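Local coordinates for SIR4-interacting protein SIF2 (Saccharomyces cerevisiae, PDB 1R5M) that acts in the SET3 transcriptional corepressor complex and antagonizes telomeric silencing, with a C-terminal WD40 beta-propeller domain, at residues I244-P249 with R272-G277. Residues are numbered along the deposited sequence; the frame is centred on the assembly and turned at random.
Sequences IGHHGP and RIWHGG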
loop_
_atom_site.group_PDB
_atom_site.type_symbol
_atom_site.label_atom_id
_atom_site.label_comp_id
_atom_site.label_asym_id
_atom_site.label_seq_id
_atom_site.Cartn_x
_atom_site.Cartn_y
_atom_site.Cartn_z
ATOM N N ILE A 244 13.871 -4.008 17.587
ATOM C CA ILE A 244 14.301 -2.676 17.996
ATOM C C ILE A 244 15.365 -2.101 17.070
ATOM O O ILE A 244 16.343 -2.771 16.744
ATOM C CB ILE A 244 14.869 -2.704 19.435
ATOM C CG1 ILE A 244 13.844 -3.320 20.393
ATOM C CG2 ILE A 244 15.232 -1.293 19.880
ATOM C CD1 ILE A 244 12.530 -2.571 20.466
ATOM N N GLY A 245 15.167 -0.855 16.657
ATOM C CA GLY A 245 16.124 -0.214 15.771
ATOM C C GLY A 245 15.685 1.149 15.268
ATOM O O GLY A 245 16.460 2.103 15.297
ATOM N N HIS A 246 14.445 1.253 14.800
ATOM C CA HIS A 246 13.941 2.528 14.294
ATOM C C HIS A 246 13.770 3.573 15.392
ATOM O O HIS A 246 13.530 3.232 16.553
ATOM C CB HIS A 246 12.609 2.321 13.568
ATOM C CG HIS A 246 12.751 1.695 12.217
ATOM N ND1 HIS A 246 13.455 2.291 11.192
ATOM C CD2 HIS A 246 12.260 0.536 11.713
ATOM C CE1 HIS A 246 13.392 1.528 10.115
ATOM N NE2 HIS A 246 12.672 0.458 10.404
ATOM N N HIS A 247 13.895 4.843 15.017
ATOM C CA HIS A 247 13.761 5.941 15.971
ATOM C C HIS A 247 12.553 6.820 15.669
ATOM O O HIS A 247 12.445 7.935 16.181
ATOM C CB HIS A 247 15.020 6.815 15.963
ATOM C CG HIS A 247 16.293 6.050 16.141
ATOM N ND1 HIS A 247 16.812 5.231 15.162
ATOM C CD2 HIS A 247 17.153 5.981 17.185
ATOM C CE1 HIS A 247 17.938 4.691 15.595
ATOM N NE2 HIS A 247 18.167 5.130 16.820
ATOM N N GLY A 248 11.645 6.324 14.837
ATOM C CA GLY A 248 10.466 7.096 14.498
ATOM C C GLY A 248 9.325 6.191 14.076
ATOM O O GLY A 248 9.524 4.984 13.946
ATOM N N PRO A 249 8.120 6.740 13.856
ATOM C CA PRO A 249 6.958 5.944 13.445
ATOM C C PRO A 249 7.245 5.026 12.257
ATOM O O PRO A 249 8.038 5.359 11.373
ATOM C CB PRO A 249 5.916 7.007 13.124
ATOM C CG PRO A 249 6.233 8.075 14.133
ATOM C CD PRO A 249 7.741 8.152 14.050
ATOM N N ARG A 272 14.943 -0.827 7.193
ATOM C CA ARG A 272 15.620 -1.891 7.912
ATOM C C ARG A 272 15.108 -3.217 7.363
ATOM O O ARG A 272 13.967 -3.314 6.899
ATOM C CB ARG A 272 15.385 -1.780 9.425
ATOM C CG ARG A 272 16.312 -0.759 10.100
ATOM C CD ARG A 272 16.051 -0.645 11.599
ATOM N NE ARG A 272 16.860 0.400 12.234
ATOM C CZ ARG A 272 18.084 0.222 12.724
ATOM N NH1 ARG A 272 18.668 -0.967 12.665
ATOM N NH2 ARG A 272 18.726 1.241 13.285
ATOM N N ILE A 273 15.978 -4.221 7.378
ATOM C CA ILE A 273 15.646 -5.562 6.904
ATOM C C ILE A 273 15.801 -6.454 8.127
ATOM O O ILE A 273 16.842 -6.424 8.789
ATOM C CB ILE A 273 16.627 -6.038 5.802
ATOM C CG1 ILE A 273 16.626 -5.054 4.622
ATOM C CG2 ILE A 273 16.238 -7.432 5.332
ATOM C CD1 ILE A 273 15.294 -4.923 3.905
ATOM N N TRP A 274 14.776 -7.242 8.438
ATOM C CA TRP A 274 14.825 -8.101 9.620
ATOM C C TRP A 274 14.738 -9.583 9.313
ATOM O O TRP A 274 13.898 -10.022 8.520
ATOM C CB TRP A 274 13.692 -7.749 10.589
ATOM C CG TRP A 274 13.514 -6.289 10.837
ATOM C CD1 TRP A 274 12.868 -5.392 10.031
ATOM C CD2 TRP A 274 13.978 -5.550 11.972
ATOM N NE1 TRP A 274 12.901 -4.143 10.595
ATOM C CE2 TRP A 274 13.574 -4.209 11.787
ATOM C CE3 TRP A 274 14.696 -5.888 13.128
ATOM C CZ2 TRP A 274 13.861 -3.204 12.714
ATOM C CZ3 TRP A 274 14.984 -4.885 14.054
ATOM C CH2 TRP A 274 14.565 -3.558 13.839
ATOM N N HIS A 275 15.608 -10.349 9.963
ATOM C CA HIS A 275 15.644 -11.798 9.814
ATOM C C HIS A 275 15.218 -12.469 11.116
ATOM O O HIS A 275 14.421 -13.406 11.107
ATOM C CB HIS A 275 17.055 -12.262 9.462
ATOM C CG HIS A 275 17.309 -13.703 9.779
ATOM N ND1 HIS A 275 16.739 -14.735 9.066
ATOM C CD2 HIS A 275 18.051 -14.283 10.751
ATOM C CE1 HIS A 275 17.121 -15.889 9.584
ATOM N NE2 HIS A 275 17.918 -15.641 10.608
ATOM N N GLY A 276 15.766 -11.987 12.227
ATOM C CA GLY A 276 15.450 -12.553 13.529
ATOM C C GLY A 276 14.061 -12.203 14.018
ATOM O O GLY A 276 13.514 -11.160 13.662
ATOM N N GLY A 277 13.488 -13.075 14.839
ATOM C CA GLY A 277 12.155 -12.829 15.363
ATOM C C GLY A 277 12.217 -11.947 16.593
ATOM O O GLY A 277 11.202 -11.655 17.227
#
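The GH dipeptide of a WD repeat, here G245-H246, meets R272 and W274 on the third strand of its own blade in the fifth WD repeat. The loop carrying it leads from strand 241-243 of the preceding blade into strand 250-256. R272 runs its aliphatic part over one face of the H246 imidazole in a CH-pi contact, CD sitting 3.7 Å from the ring centroid and 10° off the normal. R272 CB comes within 3.7 Å of H246 NE2. With the chain extended from CG to NE (chi3 -176°), the guanidinium is carried past the ring to the glycine, its plane nearly perpendicular to the imidazole (87°). G245 CA lies over the centre of one guanidinium face, 3.6 Å above the plane. A CB on G245 would fall only 2.8 Å from R272 NE, so a side chain here would clash, consistent with the glycine of the motif. H246 belongs to the Trp-Ser-His-Asp hydrogen-bond tetrad of WD repeats: its ND1 is bonded to D268 OD2 and its NE2 to S264 OG, which also bonds W274 NE1. Both ring nitrogens are thereby engaged, pinning the imidazole's rotation. W274, the tryptophan of the WD position, is followed here by H275. Its indole turns its six-membered edge to the loop, with CH2 3.5 Å from I244 O, and G245 N lies in the ring plane at that edge. W274 CZ2 is 4.2 Å from H246 CD2, a looser touch. An alanine in place of R272, keeping only CB, would probably cost the imidazole the CG and CD packing on that face, leave G245 without the flat group against it and S281 OG without its bond to R272 NH1. H247 presents its ring edge to R272 NH2, CE1 of H247 lying 4.2 Å away.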